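Local structure of lipoprotein (Colwellia psychrerythraea, 3O0Y) at residues A[154-159]-A[168-173]; A[435-440]-A[485-490]. The protein is of unknown function, a putative lipoprotein that is possibly related to metallopeptidases, with no activity established. One frame throughout, in Å; residues are numbered along the deposited sequence.

Contact 1 of 2, residues A[154-159]-A[168-173]; sequences NDQPIT and IVRLGQ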
# COMPACT_ATOMS: atom_id res chain seq x y z
N ASN A 154 9.65 10.20 -8.55
CA ASN A 154 9.06 9.22 -9.46
C ASN A 154 7.91 9.68 -10.28
O ASN A 154 7.73 9.24 -11.40
CB ASN A 154 8.66 7.98 -8.62
CG ASN A 154 9.88 7.20 -8.22
OD1 ASN A 154 10.44 6.45 -9.05
ND2 ASN A 154 10.40 7.48 -7.04
N ASP A 155 6.99 10.40 -9.66
CA ASP A 155 5.72 10.69 -10.27
C ASP A 155 5.61 12.10 -10.81
O ASP A 155 4.79 12.37 -11.67
CB ASP A 155 4.62 10.49 -9.22
CG ASP A 155 4.61 9.08 -8.65
OD1 ASP A 155 4.50 8.12 -9.44
OD2 ASP A 155 4.64 8.95 -7.41
N GLN A 156 6.38 13.03 -10.28
CA GLN A 156 6.28 14.41 -10.71
C GLN A 156 6.94 14.61 -12.06
O GLN A 156 8.11 14.31 -12.23
CB GLN A 156 6.94 15.30 -9.66
CG GLN A 156 6.75 16.77 -9.94
CD GLN A 156 7.09 17.72 -8.82
OE1 GLN A 156 7.40 18.91 -9.08
NE2 GLN A 156 6.95 17.29 -7.62
N PRO A 157 6.20 15.12 -13.05
CA PRO A 157 6.83 15.24 -14.39
C PRO A 157 7.89 16.31 -14.41
O PRO A 157 7.71 17.32 -13.78
CB PRO A 157 5.68 15.68 -15.28
CG PRO A 157 4.68 16.26 -14.38
CD PRO A 157 4.80 15.59 -13.05
N ILE A 158 8.98 16.09 -15.17
CA ILE A 158 9.95 17.13 -15.44
C ILE A 158 10.22 17.13 -16.92
O ILE A 158 11.17 16.50 -17.38
CB ILE A 158 11.24 16.96 -14.61
CG1 ILE A 158 10.89 16.98 -13.11
CG2 ILE A 158 12.20 18.08 -14.87
CD1 ILE A 158 11.97 16.48 -12.28
N THR A 159 9.34 17.78 -17.70
CA THR A 159 9.43 17.71 -19.15
C THR A 159 9.48 19.09 -19.81
O THR A 159 9.53 19.13 -21.02
CB THR A 159 8.23 16.95 -19.75
OG1 THR A 159 7.03 17.70 -19.59
CG2 THR A 159 8.05 15.54 -19.08
N ILE A 168 11.57 22.85 -8.08
CA ILE A 168 12.38 23.75 -7.29
C ILE A 168 11.58 24.42 -6.18
O ILE A 168 12.04 24.52 -5.02
CB ILE A 168 13.11 24.77 -8.22
CG1 ILE A 168 14.20 24.01 -8.98
CG2 ILE A 168 13.71 25.95 -7.43
CD1 ILE A 168 14.63 24.73 -10.28
N VAL A 169 10.42 24.89 -6.56
CA VAL A 169 9.51 25.57 -5.65
C VAL A 169 9.07 24.62 -4.51
O VAL A 169 8.97 25.01 -3.34
CB VAL A 169 8.35 26.15 -6.41
CG1 VAL A 169 7.24 26.57 -5.48
CG2 VAL A 169 8.89 27.35 -7.28
N ARG A 170 8.82 23.37 -4.88
CA ARG A 170 8.49 22.36 -3.85
C ARG A 170 9.62 22.13 -2.87
O ARG A 170 9.42 22.15 -1.63
CB ARG A 170 8.04 21.05 -4.54
CG ARG A 170 6.57 21.16 -4.93
CD ARG A 170 5.99 19.81 -5.37
NE ARG A 170 4.52 19.76 -5.28
CZ ARG A 170 3.76 18.91 -5.95
NH1 ARG A 170 4.30 17.97 -6.72
NH2 ARG A 170 2.46 18.94 -5.77
N LEU A 171 10.84 21.95 -3.41
CA LEU A 171 12.03 21.78 -2.54
C LEU A 171 12.24 22.93 -1.56
O LEU A 171 12.62 22.71 -0.40
CB LEU A 171 13.30 21.54 -3.37
CG LEU A 171 13.37 20.29 -4.25
CD1 LEU A 171 14.60 20.38 -5.13
CD2 LEU A 171 13.35 18.99 -3.50
N GLY A 172 11.95 24.15 -2.02
CA GLY A 172 12.09 25.35 -1.23
C GLY A 172 11.15 25.46 -0.08
O GLY A 172 11.40 26.23 0.83
N GLN A 173 10.12 24.62 -0.05
CA GLN A 173 9.16 24.64 1.08
C GLN A 173 9.42 23.56 2.12
O GLN A 173 8.59 23.35 3.03
CB GLN A 173 7.77 24.48 0.49
CG GLN A 173 7.39 25.69 -0.40
CD GLN A 173 6.12 25.46 -1.07
OE1 GLN A 173 6.06 25.04 -2.24
NE2 GLN A 173 5.06 25.70 -0.34

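Contact 2 of 2, residues A[435-440]-A[485-490]; sequences LTYHEA and GMYEND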
# COMPACT_ATOMS: atom_id res chain seq x y z
N LEU A 435 4.35 -13.84 -6.73
CA LEU A 435 4.58 -12.39 -6.55
C LEU A 435 4.08 -11.64 -7.78
O LEU A 435 3.45 -10.58 -7.67
CB LEU A 435 6.03 -12.11 -6.30
CG LEU A 435 6.40 -10.65 -6.11
CD1 LEU A 435 5.68 -10.16 -4.79
CD2 LEU A 435 7.91 -10.50 -6.03
N THR A 436 4.34 -12.22 -8.94
CA THR A 436 4.01 -11.58 -10.19
C THR A 436 2.48 -11.54 -10.43
O THR A 436 1.91 -10.52 -10.94
CB THR A 436 4.75 -12.24 -11.34
OG1 THR A 436 6.17 -12.10 -11.16
CG2 THR A 436 4.28 -11.75 -12.69
N TYR A 437 1.79 -12.61 -10.00
CA TYR A 437 0.35 -12.58 -10.04
C TYR A 437 -0.26 -11.62 -9.08
O TYR A 437 -1.27 -10.95 -9.39
CB TYR A 437 -0.23 -14.00 -9.90
CG TYR A 437 0.32 -15.02 -10.88
CD1 TYR A 437 0.65 -14.72 -12.20
CD2 TYR A 437 0.57 -16.33 -10.47
CE1 TYR A 437 1.17 -15.62 -13.03
CE2 TYR A 437 1.03 -17.25 -11.32
CZ TYR A 437 1.36 -16.92 -12.60
OH TYR A 437 1.94 -17.87 -13.46
N HIS A 438 0.33 -11.51 -7.89
CA HIS A 438 -0.10 -10.61 -6.88
C HIS A 438 0.03 -9.15 -7.28
O HIS A 438 -0.95 -8.37 -7.14
CB HIS A 438 0.77 -10.85 -5.68
CG HIS A 438 0.42 -10.01 -4.50
ND1 HIS A 438 0.85 -8.73 -4.32
CD2 HIS A 438 -0.44 -10.24 -3.47
CE1 HIS A 438 0.48 -8.28 -3.14
NE2 HIS A 438 -0.39 -9.13 -2.64
N GLU A 439 1.16 -8.80 -7.89
CA GLU A 439 1.47 -7.39 -8.18
C GLU A 439 0.82 -6.92 -9.45
O GLU A 439 0.42 -5.73 -9.60
CB GLU A 439 2.96 -7.13 -8.18
CG GLU A 439 3.73 -7.38 -6.84
CD GLU A 439 3.32 -6.54 -5.68
OE1 GLU A 439 2.47 -5.68 -5.81
OE2 GLU A 439 3.90 -6.80 -4.61
N ALA A 440 0.82 -7.78 -10.43
CA ALA A 440 0.36 -7.42 -11.77
C ALA A 440 -1.00 -8.01 -12.05
O ALA A 440 -1.99 -7.45 -11.53
CB ALA A 440 1.42 -7.69 -12.82
N GLY A 485 -4.55 -22.94 -13.73
CA GLY A 485 -3.51 -23.87 -14.20
C GLY A 485 -2.17 -23.25 -14.41
O GLY A 485 -1.33 -23.89 -15.03
N MET A 486 -1.86 -22.13 -13.72
CA MET A 486 -0.56 -21.52 -13.90
C MET A 486 0.59 -22.33 -13.24
O MET A 486 1.76 -22.02 -13.49
CB MET A 486 -0.57 -20.10 -13.38
CG MET A 486 -1.41 -19.16 -14.22
SD MET A 486 -0.89 -19.06 -16.04
CE MET A 486 -2.25 -19.83 -16.47
N TYR A 487 0.27 -23.29 -12.36
CA TYR A 487 1.26 -24.16 -11.77
C TYR A 487 1.25 -25.59 -12.29
O TYR A 487 1.81 -26.49 -11.67
CB TYR A 487 1.15 -24.09 -10.23
CG TYR A 487 1.35 -22.68 -9.71
CD1 TYR A 487 2.64 -22.18 -9.51
CD2 TYR A 487 0.29 -21.86 -9.44
CE1 TYR A 487 2.83 -20.94 -9.07
CE2 TYR A 487 0.48 -20.58 -9.02
CZ TYR A 487 1.77 -20.13 -8.78
OH TYR A 487 1.97 -18.85 -8.32
N GLU A 488 0.65 -25.78 -13.45
CA GLU A 488 0.76 -27.07 -14.13
C GLU A 488 2.25 -27.45 -14.25
O GLU A 488 3.07 -26.67 -14.72
CB GLU A 488 0.05 -26.97 -15.50
CG GLU A 488 0.21 -28.26 -16.30
CD GLU A 488 -0.25 -28.15 -17.81
OE1 GLU A 488 -0.38 -29.23 -18.44
OE2 GLU A 488 -0.43 -27.02 -18.37
N ASN A 489 2.60 -28.67 -13.85
CA ASN A 489 3.98 -29.14 -14.00
C ASN A 489 4.93 -28.23 -13.19
O ASN A 489 6.08 -28.05 -13.57
CB ASN A 489 4.39 -29.29 -15.45
CG ASN A 489 3.45 -30.26 -16.21
OD1 ASN A 489 2.88 -31.15 -15.59
ND2 ASN A 489 3.21 -30.01 -17.49
N ASP A 490 4.43 -27.66 -12.10
CA ASP A 490 5.22 -26.71 -11.32
C ASP A 490 4.98 -26.79 -9.82
O ASP A 490 4.49 -25.84 -9.19
CB ASP A 490 5.09 -25.29 -11.85
CG ASP A 490 6.06 -24.28 -11.21
OD1 ASP A 490 7.05 -24.65 -10.53
OD2 ASP A 490 5.84 -23.06 -11.41

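Contact 1 of 2, residues A[154-159]-A[168-173]
Gln156 and Arg170 bridge a helix-loop-helix connection, the loop between helix 144-154 and helix 161-172 leaning back on the last turn of the second helix. The evidence for a purely side-chain contact is the backbone spacing: the closest CA atoms, those of Gln156 and Arg170, are 10.7 Å apart, and the interface buries just 89 Å². Gln156 crosses the gap as an extended chain, with CG anti to the backbone N (chi1 -174°). Its amide meets the guanidinium of Arg170 at the edge and in plane, the two flat groups being turned 77° apart. NE2 of Gln156 lies 2.9 Å from NH1 of Arg170; the amide is probably modelled turned over, and reversed it could make a hydrogen bond here. The amide end of Gln156 also packs against the CD-NH1 part of Arg170. Arg170 is held outside the pair as well, NE by Asp67 O and NH1 by Thr51 OG1, which fixes how its guanidinium is turned. Both side chains lie against helix 47-53, while Ile168 packs on helix 236-268 and Leu171 meets Phe220 of helix 219-228, so the connection sits within a cluster of helices.

Contact 2 of 2, residues A[435-440]-A[485-490]
The ring of Tyr437 takes Tyr487 at its edge: the CZ-OH end of Tyr487 lies near the plane of the Tyr437 ring, against the CD2-CE2 side. OH of Tyr487 is 3.5 Å from CE2 of Tyr437 and 3.6 Å from CD2 of Tyr437, which sets a hydroxyl oxygen beside ring CH groups. The two side chains run past each other in opposite directions, and CZ of Tyr487 stands 3.9 Å from CE2 of Tyr437. Met486 approaches the phenol end of Tyr437 obliquely, its CB 3.4 Å from OH of Tyr437 and 3.8 Å from CZ of Tyr437. The Met486 chain then bends (chi2 -58°), so its sulfur leads away from the ring. In Tyr437, CG stands anti to the carbonyl carbon (chi1 -53°), and this directs the ring from helix 432-439 into the corner between Met486 and Tyr487. A leucine here would probably leave Met486 CB without the phenol end it touches and Tyr487 without the ring edge beside its hydroxyl, opening a gap between helix 432-439 and the turn.

The receiving loop is tightly folded: Gly485 ends the preceding helix in a Schellman motif, and a type I turn follows, with Glu488 N bonded to Gly485 O at 3.2 Å. Lys433 ties loop to helix a second time, through a salt bridge to Asp490 and a hydrogen bond to Met486 O. His438 and Glu439 close helix 432-439, His444 opens helix 444-452 with His445 next, and the rings of His438 and His444 meet. This grouping is reminiscent of metallopeptidase zinc sites, but departs from the canonical HExxH spacing, and metal binding is not established.

Overall arrangement
From the N terminus, the chain passes first through contact 1, a short closure in which eight residues, seven of them helical, separate 154-159 from 168-173. It joins a helical connection to its own following helix, alongside helix 47-53, near the N-terminal end of the chain. Only after this loop has closed does contact 2 open, at 435-440. It spans 44 residues, including helices 444-452, 459-462 and 467-483, before 485-490 returns to helix 432-439. The two are therefore in series, neither nested nor crossed. The centres of contact 1 and contact 2 lie about 38 Å apart, and the nearest atoms of contact 1 and contact 2 about 14 Å apart, so they lie in separate regions of one largely helical chain.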